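Local coordinates for protein mannose-specific lectin 3 chain 2 (Crocus vernus, PDB 3MEZ) that probably binds mannose as the second bulb-type lectin domain of a crocus heterotetramer built from two kinds of chain, at residues W48-F60 with D70-S82. Numbering follows the deposited sequence.
Unlike the reference sequence in segment 70-82: T78 (reference Ser). With FMT (formic acid), chain I.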
ATOM      1  N   TRP B  48      21.728 -10.778  -4.448  1.00 31.02           N
ATOM      2  CA  TRP B  48      21.446 -10.124  -5.710  1.00 30.28           C
ATOM      3  C   TRP B  48      21.137  -8.678  -5.424  1.00 30.26           C
ATOM      4  O   TRP B  48      20.650  -8.379  -4.371  1.00 28.74           O
ATOM      5  CB  TRP B  48      20.236 -10.769  -6.351  1.00 29.42           C
ATOM      6  CG  TRP B  48      19.815 -10.243  -7.626  1.00 29.61           C
ATOM      7  CD1 TRP B  48      20.187 -10.685  -8.825  1.00 28.80           C
ATOM      8  CD2 TRP B  48      18.890  -9.189  -7.864  1.00 28.64           C
ATOM      9  NE1 TRP B  48      19.586  -9.982  -9.794  1.00 28.21           N
ATOM     10  CE2 TRP B  48      18.778  -9.050  -9.231  1.00 29.16           C
ATOM     11  CE3 TRP B  48      18.162  -8.342  -7.048  1.00 29.29           C
ATOM     12  CZ2 TRP B  48      17.971  -8.102  -9.806  1.00 32.77           C
ATOM     13  CZ3 TRP B  48      17.375  -7.411  -7.609  1.00 29.20           C
ATOM     14  CH2 TRP B  48      17.277  -7.288  -8.968  1.00 31.21           C
ATOM     15  N   GLU B  49      21.431  -7.814  -6.374  1.00 28.82           N
ATOM     16  CA  GLU B  49      21.066  -6.420  -6.295  1.00 30.32           C
ATOM     17  C   GLU B  49      20.819  -5.831  -7.678  1.00 29.52           C
ATOM     18  O   GLU B  49      21.338  -6.293  -8.647  1.00 27.64           O
ATOM     19  CB  GLU B  49      22.118  -5.638  -5.540  1.00 31.26           C
ATOM     20  CG  GLU B  49      23.353  -5.391  -6.290  1.00 35.76           C
ATOM     21  CD  GLU B  49      24.341  -4.602  -5.511  1.00 43.36           C
ATOM     22  OE1 GLU B  49      24.148  -3.421  -5.365  1.00 43.69           O
ATOM     23  OE2 GLU B  49      25.318  -5.167  -5.040  1.00 47.39           O
ATOM     24  N   SER B  50      19.979  -4.828  -7.758  1.00 27.55           N
ATOM     25  CA  SER B  50      19.786  -4.138  -8.997  1.00 27.03           C
ATOM     26  C   SER B  50      21.002  -3.295  -9.357  1.00 27.79           C
ATOM     27  O   SER B  50      21.187  -2.965 -10.468  1.00 28.88           O
ATOM     28  CB  SER B  50      18.517  -3.302  -8.972  1.00 27.19           C
ATOM     29  OG  SER B  50      18.590  -2.351  -8.000  1.00 23.59           O
ATOM     30  N   GLY B  51      21.826  -2.992  -8.386  1.00 28.41           N
ATOM     31  CA  GLY B  51      22.917  -2.070  -8.555  1.00 28.98           C
ATOM     32  C   GLY B  51      22.526  -0.685  -9.021  1.00 30.30           C
ATOM     33  O   GLY B  51      23.119  -0.154  -9.895  1.00 29.23           O
ATOM     34  N   THR B  52      21.482  -0.135  -8.426  1.00 28.66           N
ATOM     35  CA  THR B  52      20.968   1.155  -8.801  1.00 29.98           C
ATOM     36  C   THR B  52      21.059   2.146  -7.683  1.00 31.28           C
ATOM     37  O   THR B  52      20.339   3.072  -7.649  1.00 31.79           O
ATOM     38  CB  THR B  52      19.550   1.094  -9.318  1.00 29.45           C
ATOM     39  OG1 THR B  52      18.746   0.410  -8.386  1.00 27.13           O
ATOM     40  CG2 THR B  52      19.494   0.398 -10.630  1.00 29.94           C
ATOM     41  N   SER B  53      21.980   1.932  -6.773  1.00 32.41           N
ATOM     42  CA  SER B  53      22.197   2.834  -5.675  1.00 35.05           C
ATOM     43  C   SER B  53      22.595   4.210  -6.143  1.00 36.22           C
ATOM     44  O   SER B  53      23.393   4.340  -7.022  1.00 36.77           O
ATOM     45  CB  SER B  53      23.290   2.255  -4.817  1.00 35.58           C
ATOM     46  OG  SER B  53      23.830   3.184  -3.976  1.00 39.32           O
ATOM     47  N   GLY B  54      22.005   5.241  -5.563  1.00 35.44           N
ATOM     48  CA  GLY B  54      22.258   6.606  -5.947  1.00 35.81           C
ATOM     49  C   GLY B  54      21.503   7.126  -7.153  1.00 35.46           C
ATOM     50  O   GLY B  54      21.657   8.244  -7.556  1.00 35.50           O
ATOM     51  N   ARG B  55      20.685   6.285  -7.737  1.00 34.81           N
ATOM     52  CA  ARG B  55      19.825   6.687  -8.821  1.00 35.16           C
ATOM     53  C   ARG B  55      18.623   7.551  -8.456  1.00 34.94           C
ATOM     54  O   ARG B  55      17.978   8.071  -9.320  1.00 38.32           O
ATOM     55  CB  ARG B  55      19.394   5.490  -9.654  1.00 36.29           C
ATOM     56  CG  ARG B  55      20.457   4.942 -10.536  0.50 36.25           C
ATOM     57  CD  ARG B  55      20.381   5.495 -11.939  0.50 38.15           C
ATOM     58  NE  ARG B  55      21.278   4.832 -12.873  0.50 39.87           N
ATOM     59  CZ  ARG B  55      21.101   4.758 -14.197  0.50 41.32           C
ATOM     60  NH1 ARG B  55      20.053   5.321 -14.784  0.50 41.80           N
ATOM     61  NH2 ARG B  55      22.003   4.127 -14.949  0.50 39.41           N
ATOM     62  N   GLY B  56      18.229   7.589  -7.205  1.00 33.46           N
ATOM     63  CA  GLY B  56      17.159   8.474  -6.797  1.00 33.11           C
ATOM     64  C   GLY B  56      16.943   8.529  -5.302  1.00 32.96           C
ATOM     65  O   GLY B  56      17.309   7.627  -4.630  1.00 34.35           O
ATOM     66  N   GLN B  57      16.323   9.570  -4.782  1.00 31.73           N
ATOM     67  CA  GLN B  57      15.945   9.518  -3.393  1.00 30.91           C
ATOM     68  C   GLN B  57      14.480   9.157  -3.062  1.00 29.36           C
ATOM     69  O   GLN B  57      14.154   9.014  -1.927  1.00 28.80           O
ATOM     70  CB  GLN B  57      16.368  10.773  -2.633  1.00 33.97           C
ATOM     71  CG  GLN B  57      17.024  11.831  -3.438  0.50 33.30           C
ATOM     72  CD  GLN B  57      17.322  13.086  -2.621  0.50 37.27           C
ATOM     73  OE1 GLN B  57      16.920  14.199  -2.981  0.50 36.79           O
ATOM     74  NE2 GLN B  57      18.039  12.907  -1.516  0.50 37.12           N
ATOM     75  N   HIS B  58      13.633   9.034  -4.065  1.00 25.55           N
ATOM     76  CA  HIS B  58      12.245   8.648  -3.866  1.00 24.33           C
ATOM     77  C   HIS B  58      11.816   7.475  -4.774  1.00 23.92           C
ATOM     78  O   HIS B  58      10.724   7.455  -5.256  1.00 24.39           O
ATOM     79  CB  HIS B  58      11.275   9.842  -3.993  1.00 22.97           C
ATOM     80  CG  HIS B  58      11.662  11.044  -3.188  1.00 23.00           C
ATOM     81  ND1 HIS B  58      12.137  12.200  -3.750  1.00 25.48           N
ATOM     82  CD2 HIS B  58      11.650  11.260  -1.864  1.00 22.32           C
ATOM     83  CE1 HIS B  58      12.405  13.068  -2.809  1.00 22.17           C
ATOM     84  NE2 HIS B  58      12.128  12.520  -1.654  1.00 25.79           N
ATOM     85  N   CYS B  59      12.721   6.535  -5.014  1.00 22.35           N
ATOM     86  CA  CYS B  59      12.470   5.401  -5.901  1.00 23.59           C
ATOM     87  C   CYS B  59      11.481   4.400  -5.347  1.00 23.02           C
ATOM     88  O   CYS B  59      11.387   4.247  -4.171  1.00 23.45           O
ATOM     89  CB  CYS B  59      13.763   4.674  -6.258  1.00 22.68           C
ATOM     90  SG  CYS B  59      14.862   5.676  -7.108  1.00 28.99           S
ATOM     91  N   PHE B  60      10.727   3.787  -6.233  1.00 22.08           N
ATOM     92  CA  PHE B  60       9.811   2.730  -5.891  1.00 21.53           C
ATOM     93  C   PHE B  60       9.913   1.556  -6.843  1.00 20.77           C
ATOM     94  O   PHE B  60      10.191   1.725  -7.983  1.00 22.92           O
ATOM     95  CB  PHE B  60       8.353   3.210  -5.745  1.00 20.14           C
ATOM     96  CG  PHE B  60       7.684   3.637  -7.012  1.00 18.71           C
ATOM     97  CD1 PHE B  60       7.837   4.911  -7.477  1.00 19.04           C
ATOM     98  CD2 PHE B  60       6.855   2.799  -7.694  1.00 17.85           C
ATOM     99  CE1 PHE B  60       7.221   5.323  -8.579  1.00 18.05           C
ATOM    100  CE2 PHE B  60       6.242   3.215  -8.806  1.00 23.20           C
ATOM    101  CZ  PHE B  60       6.428   4.500  -9.255  1.00 21.23           C
ATOM    102  N   ASP B  70       9.789  -3.073 -12.303  1.00 25.31           N
ATOM    103  CA  ASP B  70      10.377  -1.777 -12.569  1.00 25.66           C
ATOM    104  C   ASP B  70      10.788  -1.067 -11.289  1.00 25.69           C
ATOM    105  O   ASP B  70      10.056  -1.066 -10.364  1.00 25.06           O
ATOM    106  CB  ASP B  70       9.387  -0.858 -13.301  1.00 25.77           C
ATOM    107  CG  ASP B  70       8.850  -1.450 -14.582  1.00 27.78           C
ATOM    108  OD1 ASP B  70       9.629  -1.810 -15.419  1.00 27.30           O
ATOM    109  OD2 ASP B  70       7.654  -1.565 -14.738  1.00 27.63           O
ATOM    110  N   ILE B  71      11.967  -0.485 -11.278  1.00 23.82           N
ATOM    111  CA  ILE B  71      12.353   0.478 -10.301  1.00 24.94           C
ATOM    112  C   ILE B  71      12.245   1.866 -10.931  1.00 25.19           C
ATOM    113  O   ILE B  71      12.867   2.161 -11.904  1.00 26.11           O
ATOM    114  CB  ILE B  71      13.762   0.282  -9.764  1.00 23.31           C
ATOM    115  CG1 ILE B  71      13.928  -1.104  -9.205  1.00 23.64           C
ATOM    116  CG2 ILE B  71      14.034   1.249  -8.739  1.00 21.58           C
ATOM    117  CD1 ILE B  71      15.271  -1.428  -8.806  1.00 23.30           C
ATOM    118  N   THR B  72      11.425   2.693 -10.317  1.00 24.45           N
ATOM    119  CA  THR B  72      10.953   3.927 -10.857  1.00 23.82           C
ATOM    120  C   THR B  72      11.284   5.086  -9.949  1.00 23.88           C
ATOM    121  O   THR B  72      11.171   4.973  -8.783  1.00 22.69           O
ATOM    122  CB  THR B  72       9.425   3.846 -11.043  1.00 25.91           C
ATOM    123  OG1 THR B  72       9.084   2.670 -11.772  1.00 30.91           O
ATOM    124  CG2 THR B  72       8.914   5.025 -11.760  1.00 21.68           C
ATOM    125  N   ASP B  73      11.731   6.178 -10.509  1.00 23.64           N
ATOM    126  CA  ASP B  73      11.975   7.385  -9.746  1.00 23.77           C
ATOM    127  C   ASP B  73      10.763   8.309  -9.591  1.00 21.55           C
ATOM    128  O   ASP B  73       9.760   8.082 -10.171  1.00 21.77           O
ATOM    129  CB  ASP B  73      13.218   8.131 -10.225  1.00 25.26           C
ATOM    130  CG  ASP B  73      13.017   8.846 -11.536  1.00 24.87           C
ATOM    131  OD1 ASP B  73      11.951   8.945 -12.054  1.00 24.61           O
ATOM    132  OD2 ASP B  73      14.006   9.267 -12.059  1.00 34.73           O
ATOM    133  N   ASP B  74      10.923   9.390  -8.856  1.00 22.10           N
ATOM    134  CA  ASP B  74       9.812  10.304  -8.613  1.00 23.55           C
ATOM    135  C   ASP B  74       9.250  10.887  -9.894  1.00 25.11           C
ATOM    136  O   ASP B  74       8.099  11.202  -9.957  1.00 24.16           O
ATOM    137  CB  ASP B  74      10.176  11.400  -7.650  1.00 24.08           C
ATOM    138  CG  ASP B  74       8.968  12.152  -7.133  1.00 24.74           C
ATOM    139  OD1 ASP B  74       8.930  13.348  -7.294  1.00 21.33           O
ATOM    140  OD2 ASP B  74       8.086  11.537  -6.571  1.00 22.73           O
ATOM    141  N   ARG B  75      10.081  10.993 -10.912  1.00 26.49           N
ATOM    142  CA  ARG B  75       9.693  11.587 -12.170  1.00 28.33           C
ATOM    143  C   ARG B  75       9.042  10.573 -13.073  1.00 27.65           C
ATOM    144  O   ARG B  75       8.695  10.859 -14.154  1.00 29.39           O
ATOM    145  CB  ARG B  75      10.886  12.245 -12.851  1.00 29.37           C
ATOM    146  CG  ARG B  75      11.486  13.360 -12.061  1.00 34.48           C
ATOM    147  CD  ARG B  75      12.739  13.883 -12.667  1.00 37.91           C
ATOM    148  NE  ARG B  75      12.738  13.678 -14.099  0.50 41.68           N
ATOM    149  CZ  ARG B  75      12.063  14.407 -14.985  0.50 43.05           C
ATOM    150  NH1 ARG B  75      11.319  15.417 -14.590  0.50 43.29           N
ATOM    151  NH2 ARG B  75      12.130  14.100 -16.276  0.50 44.00           N
ATOM    152  N   LEU B  76       8.905   9.371 -12.579  1.00 27.43           N
ATOM    153  CA  LEU B  76       8.361   8.253 -13.294  1.00 27.37           C
ATOM    154  C   LEU B  76       9.271   7.662 -14.374  1.00 29.28           C
ATOM    155  O   LEU B  76       8.812   6.944 -15.204  1.00 29.30           O
ATOM    156  CB  LEU B  76       6.972   8.542 -13.829  1.00 28.88           C
ATOM    157  CG  LEU B  76       5.891   8.881 -12.812  1.00 27.07           C
ATOM    158  CD1 LEU B  76       4.615   9.164 -13.479  1.00 30.60           C
ATOM    159  CD2 LEU B  76       5.696   7.795 -11.837  1.00 24.35           C
ATOM    160  N   ASN B  77      10.554   7.974 -14.350  1.00 29.37           N
ATOM    161  CA  ASN B  77      11.501   7.319 -15.241  1.00 29.78           C
ATOM    162  C   ASN B  77      11.910   5.975 -14.632  1.00 30.50           C
ATOM    163  O   ASN B  77      12.119   5.883 -13.463  1.00 25.48           O
ATOM    164  CB  ASN B  77      12.775   8.137 -15.483  1.00 30.31           C
ATOM    165  CG  ASN B  77      12.522   9.565 -15.978  1.00 34.90           C
ATOM    166  OD1 ASN B  77      11.792   9.790 -16.904  1.00 36.20           O
ATOM    167  ND2 ASN B  77      13.188  10.507 -15.358  1.00 33.09           N
ATOM    168  N   THR B  78      12.045   4.954 -15.457  1.00 31.42           N
ATOM    169  CA  THR B  78      12.446   3.672 -14.964  1.00 33.98           C
ATOM    170  C   THR B  78      13.954   3.573 -14.931  1.00 34.23           C
ATOM    171  O   THR B  78      14.600   3.680 -15.902  1.00 36.48           O
ATOM    172  CB  THR B  78      11.867   2.557 -15.788  1.00 35.75           C
ATOM    173  OG1 THR B  78      12.495   2.546 -17.052  1.00 40.72           O
ATOM    174  CG2 THR B  78      10.477   2.787 -16.035  1.00 33.47           C
ATOM    175  N   VAL B  79      14.464   3.457 -13.742  1.00 33.58           N
ATOM    176  CA  VAL B  79      15.830   3.164 -13.375  1.00 33.69           C
ATOM    177  C   VAL B  79      16.344   1.737 -13.681  1.00 33.51           C
ATOM    178  O   VAL B  79      17.510   1.536 -13.911  1.00 32.47           O
ATOM    179  CB  VAL B  79      16.009   3.547 -11.931  1.00 33.44           C
ATOM    180  CG1 VAL B  79      17.243   3.122 -11.403  1.00 37.11           C
ATOM    181  CG2 VAL B  79      15.968   5.037 -11.832  1.00 38.14           C
ATOM    182  N   PHE B  80      15.476   0.750 -13.562  1.00 31.99           N
ATOM    183  CA  PHE B  80      15.810  -0.645 -13.803  1.00 31.27           C
ATOM    184  C   PHE B  80      14.557  -1.372 -14.214  1.00 31.61           C
ATOM    185  O   PHE B  80      13.551  -1.139 -13.660  1.00 30.39           O
ATOM    186  CB  PHE B  80      16.379  -1.252 -12.520  1.00 30.18           C
ATOM    187  CG  PHE B  80      16.383  -2.741 -12.474  1.00 32.56           C
ATOM    188  CD1 PHE B  80      17.529  -3.438 -12.721  1.00 34.42           C
ATOM    189  CD2 PHE B  80      15.264  -3.444 -12.160  1.00 29.42           C
ATOM    190  CE1 PHE B  80      17.530  -4.809 -12.672  1.00 38.46           C
ATOM    191  CE2 PHE B  80      15.276  -4.780 -12.113  1.00 34.26           C
ATOM    192  CZ  PHE B  80      16.408  -5.464 -12.358  1.00 33.72           C
ATOM    193  N   VAL B  81      14.623  -2.258 -15.181  1.00 30.42           N
ATOM    194  CA  VAL B  81      13.527  -3.132 -15.425  1.00 31.03           C
ATOM    195  C   VAL B  81      14.009  -4.554 -15.668  1.00 32.56           C
ATOM    196  O   VAL B  81      15.041  -4.766 -16.240  1.00 32.33           O
ATOM    197  CB  VAL B  81      12.679  -2.696 -16.598  1.00 31.47           C
ATOM    198  CG1 VAL B  81      11.461  -3.487 -16.652  1.00 33.30           C
ATOM    199  CG2 VAL B  81      12.317  -1.299 -16.492  1.00 30.44           C
ATOM    200  N   SER B  82      13.241  -5.519 -15.221  1.00 30.00           N
ATOM    201  CA  SER B  82      13.524  -6.888 -15.515  1.00 29.59           C
ATOM    202  C   SER B  82      13.146  -7.191 -16.967  1.00 29.37           C
ATOM    203  O   SER B  82      12.469  -6.416 -17.600  1.00 27.39           O
ATOM    204  CB  SER B  82      12.845  -7.800 -14.511  1.00 29.07           C
ATOM    205  OG  SER B  82      11.487  -7.793 -14.673  1.00 27.29           O
TER
HETATM  206  C   FMT I 114      14.145  10.052  -6.784  1.00 31.98           C
HETATM  207  O1  FMT I 114      13.083   9.690  -7.244  1.00 30.53           O
HETATM  208  O2  FMT I 114      14.547  11.194  -7.000  1.00 33.69           O
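F60 and T72 form an antiparallel hydrogen-bonded pair between strands 60-63 and 69-72. F60 N to T72 O and T72 N to F60 O each measure 2.8 Å, with N-H...O angles of 165°, as expected of a regular bridge. Their side chains lie next to each other on one sheet face: T72 CB stands over the F60 ring, 3.8 Å from its centroid, a CH-pi contact. With CG between the backbone N and the carbonyl carbon (chi1 69°), the F60 ring runs alongside T72. L76 CD2 meets the edge of the same ring, and T72 OG1, buried here, has no polar partner in the model.

Where the chain leaves strand 45-49, the evidence is aromatic and apolar. S50 CB lies over a face of the F80 ring, 20° off its normal, while F80 CZ meets the W48 edge at CH2 (3.9 Å), but the two rings pack obliquely, without stacking. V79 and F80 together sit opposite I71 in a classic beta bulge. V79 CG1 touches both T52 CG2 and R55 CB, 3.6 Å from each. I71 CD1 comes to 3.5 Å from S50 OG, a van der Waals neighbour only, since that hydroxyl is hydrogen-bonded to N35 and L36.

Polar anchors lie mostly beyond the pair: T52 OG1 bonds to C34 O, and D74 forms a salt bridge with R62 of the second subunit. D74 N donates to O1 of a formic acid molecule, probably from the crystallisation liquor.

Backbone bonding thus holds 60-63 to 69-72 within one sheet, whereas the link to the sheet of strand 45-49 is an apolar seam, with the C34-C59 disulfide tying the loop to it.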